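Local coordinates for LPXTG cell wall surface protein (Streptococcus gordonii, PDB 4IGB), which is a cell-wall-anchored surface protein of unknown detailed function, probably an adhesin, of which this chain holds the two N-terminal domains N1 and N2, at residues B[311-317]-B[389-395]; B[337-343]-B[405-411]; B[75-81]-B[128-134]. One frame throughout, in Å; residues are numbered along the deposited sequence.

Contact 1 (B[311-317]-B[389-395])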
# COMPACT_ATOMS: atom_id res chain seq x y z
N VAL B 311 1.16 21.06 -32.82
CA VAL B 311 0.56 20.98 -31.49
C VAL B 311 1.70 20.65 -30.53
O VAL B 311 2.48 19.73 -30.76
CB VAL B 311 -0.63 19.99 -31.40
CG1 VAL B 311 -1.33 19.84 -32.75
CG2 VAL B 311 -0.18 18.65 -30.88
N THR B 312 1.79 21.44 -29.47
CA THR B 312 2.93 21.38 -28.57
C THR B 312 2.45 21.06 -27.17
O THR B 312 1.56 21.72 -26.65
CB THR B 312 3.66 22.74 -28.54
OG1 THR B 312 3.99 23.11 -29.88
CG2 THR B 312 4.93 22.66 -27.71
N TYR B 313 3.06 20.05 -26.57
CA TYR B 313 2.69 19.62 -25.23
C TYR B 313 3.76 20.01 -24.22
O TYR B 313 4.94 19.73 -24.41
CB TYR B 313 2.48 18.10 -25.21
CG TYR B 313 1.31 17.62 -26.06
CD1 TYR B 313 -0.00 17.85 -25.66
CD2 TYR B 313 1.52 16.94 -27.25
CE1 TYR B 313 -1.08 17.41 -26.43
CE2 TYR B 313 0.45 16.50 -28.03
CZ TYR B 313 -0.85 16.74 -27.61
OH TYR B 313 -1.91 16.31 -28.37
N LYS B 314 3.34 20.67 -23.14
CA LYS B 314 4.25 21.00 -22.06
C LYS B 314 3.84 20.20 -20.84
O LYS B 314 2.71 20.32 -20.36
CB LYS B 314 4.20 22.49 -21.74
CG LYS B 314 5.25 22.95 -20.72
CD LYS B 314 5.13 24.46 -20.46
CE LYS B 314 6.12 24.94 -19.40
NZ LYS B 314 5.85 26.36 -18.99
N ALA B 315 4.76 19.39 -20.35
CA ALA B 315 4.49 18.59 -19.17
C ALA B 315 5.45 18.92 -18.04
O ALA B 315 6.67 18.91 -18.22
CB ALA B 315 4.56 17.10 -19.50
N THR B 316 4.88 19.20 -16.88
CA THR B 316 5.68 19.53 -15.71
C THR B 316 5.58 18.43 -14.67
O THR B 316 4.49 18.12 -14.19
CB THR B 316 5.18 20.83 -15.11
OG1 THR B 316 5.24 21.85 -16.11
CG2 THR B 316 6.01 21.21 -13.89
N PHE B 317 6.71 17.83 -14.34
CA PHE B 317 6.70 16.68 -13.44
C PHE B 317 7.28 17.04 -12.08
O PHE B 317 8.44 17.41 -11.99
CB PHE B 317 7.49 15.51 -14.05
CG PHE B 317 6.98 15.08 -15.40
CD1 PHE B 317 6.04 14.07 -15.51
CD2 PHE B 317 7.42 15.69 -16.56
CE1 PHE B 317 5.54 13.67 -16.75
CE2 PHE B 317 6.94 15.29 -17.81
CZ PHE B 317 6.00 14.28 -17.90
N ILE B 389 10.72 18.59 -13.33
CA ILE B 389 11.28 18.34 -14.65
C ILE B 389 10.22 18.73 -15.66
O ILE B 389 9.07 18.36 -15.50
CB ILE B 389 11.66 16.87 -14.82
CG1 ILE B 389 12.70 16.49 -13.75
CG2 ILE B 389 12.12 16.58 -16.25
CD1 ILE B 389 13.09 15.03 -13.74
N ILE B 390 10.61 19.50 -16.67
CA ILE B 390 9.66 20.04 -17.63
C ILE B 390 10.00 19.50 -19.00
O ILE B 390 11.11 19.72 -19.49
CB ILE B 390 9.75 21.57 -17.73
CG1 ILE B 390 9.88 22.21 -16.35
CG2 ILE B 390 8.57 22.14 -18.50
CD1 ILE B 390 8.78 21.88 -15.43
N ILE B 391 9.06 18.81 -19.63
CA ILE B 391 9.33 18.27 -20.96
C ILE B 391 8.39 18.90 -21.95
O ILE B 391 7.17 18.88 -21.77
CB ILE B 391 9.16 16.75 -21.01
CG1 ILE B 391 10.03 16.08 -19.95
CG2 ILE B 391 9.46 16.24 -22.41
CD1 ILE B 391 9.87 14.60 -19.91
N THR B 392 8.96 19.46 -23.01
CA THR B 392 8.15 20.08 -24.05
C THR B 392 8.22 19.27 -25.34
O THR B 392 9.29 19.10 -25.91
CB THR B 392 8.61 21.53 -24.28
OG1 THR B 392 8.58 22.22 -23.03
CG2 THR B 392 7.70 22.24 -25.26
N TYR B 393 7.08 18.75 -25.78
CA TYR B 393 7.02 17.90 -26.97
C TYR B 393 6.44 18.65 -28.15
O TYR B 393 5.31 19.15 -28.09
CB TYR B 393 6.13 16.68 -26.72
CG TYR B 393 6.42 15.88 -25.47
CD1 TYR B 393 7.21 14.74 -25.52
CD2 TYR B 393 5.86 16.22 -24.24
CE1 TYR B 393 7.44 13.97 -24.39
CE2 TYR B 393 6.09 15.46 -23.10
CZ TYR B 393 6.88 14.34 -23.19
OH TYR B 393 7.12 13.57 -22.06
N LYS B 394 7.20 18.73 -29.22
CA LYS B 394 6.71 19.31 -30.45
C LYS B 394 6.15 18.21 -31.35
O LYS B 394 6.84 17.24 -31.65
CB LYS B 394 7.83 20.05 -31.18
CG LYS B 394 8.30 21.33 -30.50
CD LYS B 394 9.42 22.00 -31.30
CE LYS B 394 9.80 23.36 -30.71
NZ LYS B 394 10.94 23.99 -31.43
N THR B 395 4.88 18.35 -31.74
CA THR B 395 4.29 17.46 -32.73
C THR B 395 3.59 18.29 -33.80
O THR B 395 3.47 19.51 -33.68
CB THR B 395 3.25 16.50 -32.12
OG1 THR B 395 2.07 17.23 -31.77
CG2 THR B 395 3.79 15.81 -30.88
O HOH W 1 4.73 21.51 -32.23
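The ring of Phe-317 has Ile-389 O at its edge, in plane, with CD2 3.3 Å from that oxygen. Its CE2 also reaches CD1 of Ile-391, 3.7 Å away. The ring of Tyr-393 carries CG2 of Ile-391 of its own strand on one face, while Tyr-313 O and Ala-315 CB sit at its edge. These rings lie on the buried side of an antiparallel beta ladder in the N2 domain, whose family belongs to the adhesin clan. Strands 311-317 and 389-395 run at 168° to each other. Val-311, Tyr-313, Ala-315 and Phe-317 form hydrogen-bonded pairs with Thr-395, Tyr-393, Ile-391 and Ile-389. Tyr-313 N gives its hydrogen to Tyr-393 O at 2.9 Å, and Tyr-393 N returns one to Tyr-313 O at 2.7 Å. On the side of the rings Met-335 of strand 333-338 touches Phe-317, Ile-389 and Ile-391. The other side bears Thr-312, Lys-314, Thr-316, Ile-390, Thr-392 and Lys-394 and is more exposed. There Ile-390 and Thr-316 run alongside each other. The bend of Ile-390 at chi2 (-58°) swings its CD1 toward Thr-316 CG2, 3.2 Å away, a close approach for two methyl carbons.

Contact 2 (B[337-343]-B[405-411])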
# COMPACT_ATOMS: atom_id res chain seq x y z
N GLN B 337 5.00 9.32 -22.98
CA GLN B 337 4.00 9.99 -23.80
C GLN B 337 3.46 9.01 -24.83
O GLN B 337 4.15 8.08 -25.25
CB GLN B 337 4.62 11.17 -24.56
CG GLN B 337 4.21 12.54 -24.08
CD GLN B 337 2.74 12.88 -24.34
OE1 GLN B 337 1.92 12.02 -24.67
NE2 GLN B 337 2.41 14.17 -24.18
N LYS B 338 2.22 9.21 -25.25
CA LYS B 338 1.72 8.48 -26.41
C LYS B 338 0.83 9.41 -27.20
O LYS B 338 -0.11 9.98 -26.67
CB LYS B 338 0.97 7.21 -26.00
CG LYS B 338 0.52 6.37 -27.19
CD LYS B 338 -0.21 5.10 -26.75
CE LYS B 338 -0.72 4.31 -27.94
NZ LYS B 338 -1.83 3.39 -27.54
N PHE B 339 1.15 9.57 -28.47
CA PHE B 339 0.47 10.59 -29.26
C PHE B 339 -0.63 10.03 -30.13
O PHE B 339 -0.46 9.00 -30.77
CB PHE B 339 1.50 11.32 -30.13
CG PHE B 339 2.54 12.06 -29.33
CD1 PHE B 339 2.20 13.22 -28.63
CD2 PHE B 339 3.84 11.59 -29.25
CE1 PHE B 339 3.16 13.89 -27.89
CE2 PHE B 339 4.79 12.26 -28.51
CZ PHE B 339 4.45 13.42 -27.84
N ASP B 340 -1.75 10.74 -30.15
CA ASP B 340 -2.83 10.42 -31.07
C ASP B 340 -2.25 10.16 -32.47
O ASP B 340 -1.33 10.86 -32.91
CB ASP B 340 -3.84 11.57 -31.09
CG ASP B 340 -5.09 11.26 -31.90
OD1 ASP B 340 -6.20 11.29 -31.33
OD2 ASP B 340 -4.96 11.00 -33.11
N GLU B 341 -2.78 9.15 -33.15
CA GLU B 341 -2.26 8.72 -34.46
C GLU B 341 -2.31 9.81 -35.52
O GLU B 341 -1.62 9.72 -36.54
CB GLU B 341 -3.01 7.47 -34.95
CG GLU B 341 -2.52 6.21 -34.25
CD GLU B 341 -3.43 5.01 -34.43
OE1 GLU B 341 -4.52 5.18 -35.03
OE2 GLU B 341 -3.06 3.91 -33.96
N ARG B 342 -3.12 10.84 -35.29
CA ARG B 342 -3.22 11.96 -36.21
C ARG B 342 -2.07 12.95 -36.05
O ARG B 342 -2.04 13.99 -36.71
CB ARG B 342 -4.57 12.66 -36.04
CG ARG B 342 -5.74 11.79 -36.47
CD ARG B 342 -7.05 12.37 -36.01
NE ARG B 342 -7.24 12.25 -34.57
CZ ARG B 342 -8.35 12.62 -33.95
NH1 ARG B 342 -9.34 13.14 -34.66
NH2 ARG B 342 -8.47 12.48 -32.64
N LEU B 343 -1.14 12.63 -35.15
CA LEU B 343 0.01 13.48 -34.89
C LEU B 343 1.32 12.78 -35.24
O LEU B 343 1.47 11.59 -35.00
CB LEU B 343 0.07 13.87 -33.41
CG LEU B 343 -1.00 14.78 -32.81
CD1 LEU B 343 -0.72 14.95 -31.30
CD2 LEU B 343 -1.07 16.14 -33.51
N GLY B 405 -12.98 9.62 -38.48
CA GLY B 405 -11.71 9.83 -37.81
C GLY B 405 -11.76 11.02 -36.87
O GLY B 405 -11.03 11.99 -37.04
N SER B 406 -12.64 10.93 -35.88
CA SER B 406 -12.89 12.05 -34.97
C SER B 406 -12.75 11.63 -33.50
O SER B 406 -12.48 10.46 -33.21
CB SER B 406 -14.27 12.64 -35.24
OG SER B 406 -14.18 14.04 -35.49
N GLU B 407 -12.88 12.59 -32.59
CA GLU B 407 -12.94 14.00 -32.94
C GLU B 407 -11.70 14.69 -32.42
O GLU B 407 -10.67 14.72 -33.09
CB GLU B 407 -14.19 14.69 -32.39
CG GLU B 407 -14.43 16.11 -32.92
CD GLU B 407 -13.46 17.16 -32.35
OE1 GLU B 407 -13.82 17.87 -31.38
OE2 GLU B 407 -12.34 17.30 -32.88
N LYS B 408 -11.82 15.24 -31.21
CA LYS B 408 -10.76 16.03 -30.59
C LYS B 408 -9.51 15.19 -30.38
O LYS B 408 -9.59 13.97 -30.25
CB LYS B 408 -11.24 16.60 -29.25
CG LYS B 408 -11.65 15.52 -28.27
CD LYS B 408 -12.43 16.08 -27.08
CE LYS B 408 -12.90 14.94 -26.16
NZ LYS B 408 -12.34 15.04 -24.77
N ILE B 409 -8.36 15.84 -30.37
CA ILE B 409 -7.14 15.11 -30.09
C ILE B 409 -6.86 15.22 -28.60
O ILE B 409 -6.69 16.33 -28.09
CB ILE B 409 -5.94 15.63 -30.89
CG1 ILE B 409 -6.19 15.45 -32.38
CG2 ILE B 409 -4.67 14.90 -30.47
CD1 ILE B 409 -5.26 16.27 -33.25
N ASP B 410 -6.86 14.08 -27.93
CA ASP B 410 -6.58 13.99 -26.49
C ASP B 410 -5.13 13.63 -26.24
O ASP B 410 -4.45 13.07 -27.11
CB ASP B 410 -7.47 12.92 -25.84
CG ASP B 410 -8.93 13.33 -25.81
OD1 ASP B 410 -9.20 14.55 -25.74
OD2 ASP B 410 -9.81 12.44 -25.87
N ASN B 411 -4.65 13.95 -25.04
CA ASN B 411 -3.31 13.55 -24.65
C ASN B 411 -3.17 13.44 -23.13
O ASN B 411 -3.79 14.21 -22.37
CB ASN B 411 -2.29 14.53 -25.23
CG ASN B 411 -0.86 14.12 -24.95
OD1 ASN B 411 -0.20 14.71 -24.09
ND2 ASN B 411 -0.37 13.10 -25.66
O HOH W 2 -6.98 11.45 -28.93
O HOH W 3 -2.07 13.11 -28.48
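An Asx turn within a type I beta turn, Asp-340 to Leu-343, brings Arg-342 against the loop leading into strand 409-417 of the N2 domain. Its guanidinium meets the backbone of that loop. NH1 donates to Glu-407 O at 2.6 Å, coming in tilted from the carbonyl plane, and NH2 adds a weak bond to Lys-408 O. CG1 of Ile-409 lies over one face of the guanidinium, toward its rim.

Asp-340 fixes the rotation of this group. NE and NH2 of Arg-342 grip the carboxylate side-on, one nitrogen to each oxygen, and the NH2 to OD1 salt bridge is 2.9 Å. Asp-340 OD2 also takes the backbone N of Arg-342 on its anti lone pair. The carboxylate is thus held by three bonds from one residue. CB of Asp-340 rests on CG2 of Ile-409 at 3.5 Å, the two side chains roughly perpendicular.

At the other end, the side-chain amides of Gln-337 and Asn-411 pair through two reciprocal hydrogen bonds. Asn-411 ND2 donates to Gln-337 OE1 and Gln-337 NE2 donates to Asn-411 OD1, each at 2.7 Å. Both bonds use a lone pair in the carbonyl plane, though the amide planes are 32° apart. Asn-411 reaches across because its CG is anti to the backbone N (chi1 -176°). One water bridges Asp-340 N and Asp-410 O.

Strand 333-338 also pairs with strand 371-376, and strand 409-417 with strand 427-432, where Leu-431 touches Arg-342 and Ile-409. Tyr-313 of strand 310-317 packs on Leu-343, Ile-409 and Asn-411.

Contact 3 (B[75-81]-B[128-134])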
# COMPACT_ATOMS: atom_id res chain seq x y z
N LYS B 75 -16.01 -18.34 17.05
CA LYS B 75 -16.61 -19.34 17.94
C LYS B 75 -15.84 -20.65 17.93
O LYS B 75 -15.76 -21.31 16.89
CB LYS B 75 -18.05 -19.62 17.52
CG LYS B 75 -18.92 -18.37 17.48
CD LYS B 75 -20.23 -18.63 16.74
CE LYS B 75 -21.10 -17.38 16.75
NZ LYS B 75 -22.23 -17.46 15.79
N VAL B 76 -15.30 -21.06 19.07
CA VAL B 76 -14.53 -22.30 19.12
C VAL B 76 -15.37 -23.49 19.55
O VAL B 76 -16.42 -23.34 20.16
CB VAL B 76 -13.27 -22.17 20.01
CG1 VAL B 76 -12.40 -21.05 19.51
CG2 VAL B 76 -13.65 -21.92 21.44
N ASP B 77 -14.92 -24.69 19.18
CA ASP B 77 -15.52 -25.90 19.73
C ASP B 77 -14.85 -26.14 21.08
O ASP B 77 -13.68 -26.51 21.14
CB ASP B 77 -15.29 -27.09 18.80
CG ASP B 77 -16.07 -28.32 19.22
OD1 ASP B 77 -16.29 -28.51 20.44
OD2 ASP B 77 -16.47 -29.10 18.33
N LYS B 78 -15.57 -25.90 22.16
CA LYS B 78 -14.99 -25.96 23.50
C LYS B 78 -14.61 -27.38 23.90
O LYS B 78 -13.87 -27.58 24.86
CB LYS B 78 -15.93 -25.34 24.53
CG LYS B 78 -16.12 -23.83 24.37
CD LYS B 78 -17.43 -23.36 25.01
CE LYS B 78 -17.49 -23.70 26.50
NZ LYS B 78 -16.41 -23.02 27.26
N SER B 79 -15.09 -28.36 23.15
CA SER B 79 -14.83 -29.75 23.48
C SER B 79 -13.55 -30.24 22.83
O SER B 79 -13.09 -31.35 23.10
CB SER B 79 -15.98 -30.66 23.05
OG SER B 79 -15.93 -30.93 21.66
N LYS B 80 -12.99 -29.42 21.94
CA LYS B 80 -11.81 -29.84 21.19
C LYS B 80 -10.57 -29.05 21.58
O LYS B 80 -10.29 -27.97 21.04
CB LYS B 80 -12.06 -29.74 19.68
CG LYS B 80 -13.03 -30.77 19.16
CD LYS B 80 -13.27 -30.58 17.67
CE LYS B 80 -14.25 -31.62 17.14
NZ LYS B 80 -14.43 -31.49 15.66
N LYS B 81 -9.83 -29.61 22.52
CA LYS B 81 -8.64 -28.94 23.01
C LYS B 81 -7.49 -29.21 22.05
O LYS B 81 -6.59 -30.00 22.32
CB LYS B 81 -8.34 -29.36 24.45
CG LYS B 81 -9.41 -28.86 25.43
CD LYS B 81 -9.53 -29.73 26.67
CE LYS B 81 -10.71 -29.27 27.52
NZ LYS B 81 -11.96 -29.13 26.71
N MET B 128 -11.39 -23.20 28.06
CA MET B 128 -12.17 -24.15 27.28
C MET B 128 -13.29 -24.77 28.11
O MET B 128 -14.40 -24.97 27.61
CB MET B 128 -11.27 -25.24 26.71
CG MET B 128 -10.34 -24.73 25.61
SD MET B 128 -11.22 -24.24 24.12
CE MET B 128 -11.43 -25.83 23.32
N ASN B 129 -12.99 -25.08 29.37
CA ASN B 129 -13.98 -25.69 30.25
C ASN B 129 -14.94 -24.70 30.91
O ASN B 129 -16.01 -25.09 31.40
CB ASN B 129 -13.30 -26.54 31.32
CG ASN B 129 -12.62 -27.75 30.73
OD1 ASN B 129 -11.59 -28.20 31.22
ND2 ASN B 129 -13.20 -28.28 29.66
N SER B 130 -14.57 -23.42 30.94
CA SER B 130 -15.39 -22.40 31.59
C SER B 130 -16.83 -22.43 31.10
O SER B 130 -17.13 -23.03 30.06
CB SER B 130 -14.81 -21.00 31.35
OG SER B 130 -15.24 -20.50 30.09
N ALA B 131 -17.72 -21.79 31.83
CA ALA B 131 -19.11 -21.72 31.40
C ALA B 131 -19.34 -20.54 30.47
O ALA B 131 -20.13 -20.61 29.54
CB ALA B 131 -20.04 -21.64 32.61
N GLN B 132 -18.62 -19.44 30.71
CA GLN B 132 -18.93 -18.19 30.02
C GLN B 132 -18.10 -17.89 28.77
O GLN B 132 -18.53 -17.11 27.93
CB GLN B 132 -18.86 -17.01 30.99
CG GLN B 132 -17.52 -16.86 31.70
CD GLN B 132 -17.29 -15.47 32.26
OE1 GLN B 132 -17.83 -14.48 31.75
NE2 GLN B 132 -16.49 -15.38 33.33
N LYS B 133 -16.91 -18.50 28.63
CA LYS B 133 -16.04 -18.18 27.50
C LYS B 133 -16.32 -19.10 26.32
O LYS B 133 -16.33 -20.33 26.47
CB LYS B 133 -14.57 -18.26 27.88
CG LYS B 133 -14.16 -17.42 29.07
CD LYS B 133 -14.63 -15.99 28.94
CE LYS B 133 -13.92 -15.13 29.96
NZ LYS B 133 -14.59 -13.81 30.16
N SER B 134 -16.52 -18.53 25.14
CA SER B 134 -16.87 -19.33 23.96
C SER B 134 -16.22 -18.87 22.65
O SER B 134 -16.33 -19.56 21.64
CB SER B 134 -18.38 -19.38 23.77
OG SER B 134 -18.88 -18.09 23.47
O HOH W 4 -18.23 -21.59 20.91
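Lys-78 gathers the backbone carbonyls of Met-128, Ser-130 and Lys-133 round its single amine, at the C-terminal end of a helix. Lys-78 NZ donates to Met-128 O at 2.8 Å, to Lys-133 O at 2.8 Å and to Ser-130 O at 2.9 Å. The approaches differ. The amine lies nearly in line with the carbonyl of Lys-133, but above the carbonyl plane of Met-128, and it stands tilted from the carbonyl plane of Ser-130. The lysine chain runs out and then curls at its end (chi3 58°, chi4 62°), which turns NZ in among the three oxygens. Its positive charge would probably be stabilised by these carbonyls and by the C-terminal end of helix 122-129.

The loop receiving the amine is itself braced. Ser-130, the first residue to leave the helix, accepts the backbone N of Lys-133 on its OG, an ST motif. On the lysine side, Asp-77 OD1 takes both the backbone N and the OG of Ser-79. The first of these bonds makes an Asx turn, within the type I beta turn from Asp-77 to Lys-80.

Met-128 bends back over this turn. Its CE comes to 3.2 Å from Asp-77 O and 3.3 Å from Lys-80 O, while SD faces CG2 of Val-76 at 4.3 Å. The end of Lys-81 runs antiparallel alongside Met-128, its NZ near CB of the methionine. At the far end Val-76 N donates to Ser-134 O at 3.1 Å, and a water donates to both Val-76 O and Ser-134 O.

The contact lies at the surface of the N1 domain. It joins the loop between strands 68-75 and 84-100 to the link from helix 122-129 to strand 135-142. Tyr-118 of strand 103-118 touches Lys-81 and Met-128, and Met-166 from a loop touches Val-76 and Met-128.

Contact 3 comes first along the chain. In the N1 domain it closes a loop of 46 residues that holds strands 84-100 and 103-118 and most of helix 122-129. The chain then passes into the N2 domain, where contacts 1 and 2 cross. Contact 1 closes a loop of 71 residues and contact 2 one of 61, and their segments alternate. Contact 1 ties strand 310-317 to 389-397; contact 2 brings the end of strand 333-338 and its turn to the start of 409-417. Their centres are about 15 Å apart, and they touch where Tyr-313 and Tyr-393 meet contact 2 residues. Contact 3 lies on the opposite side of the chain's centre, about 68 Å from contact 1, centre to centre.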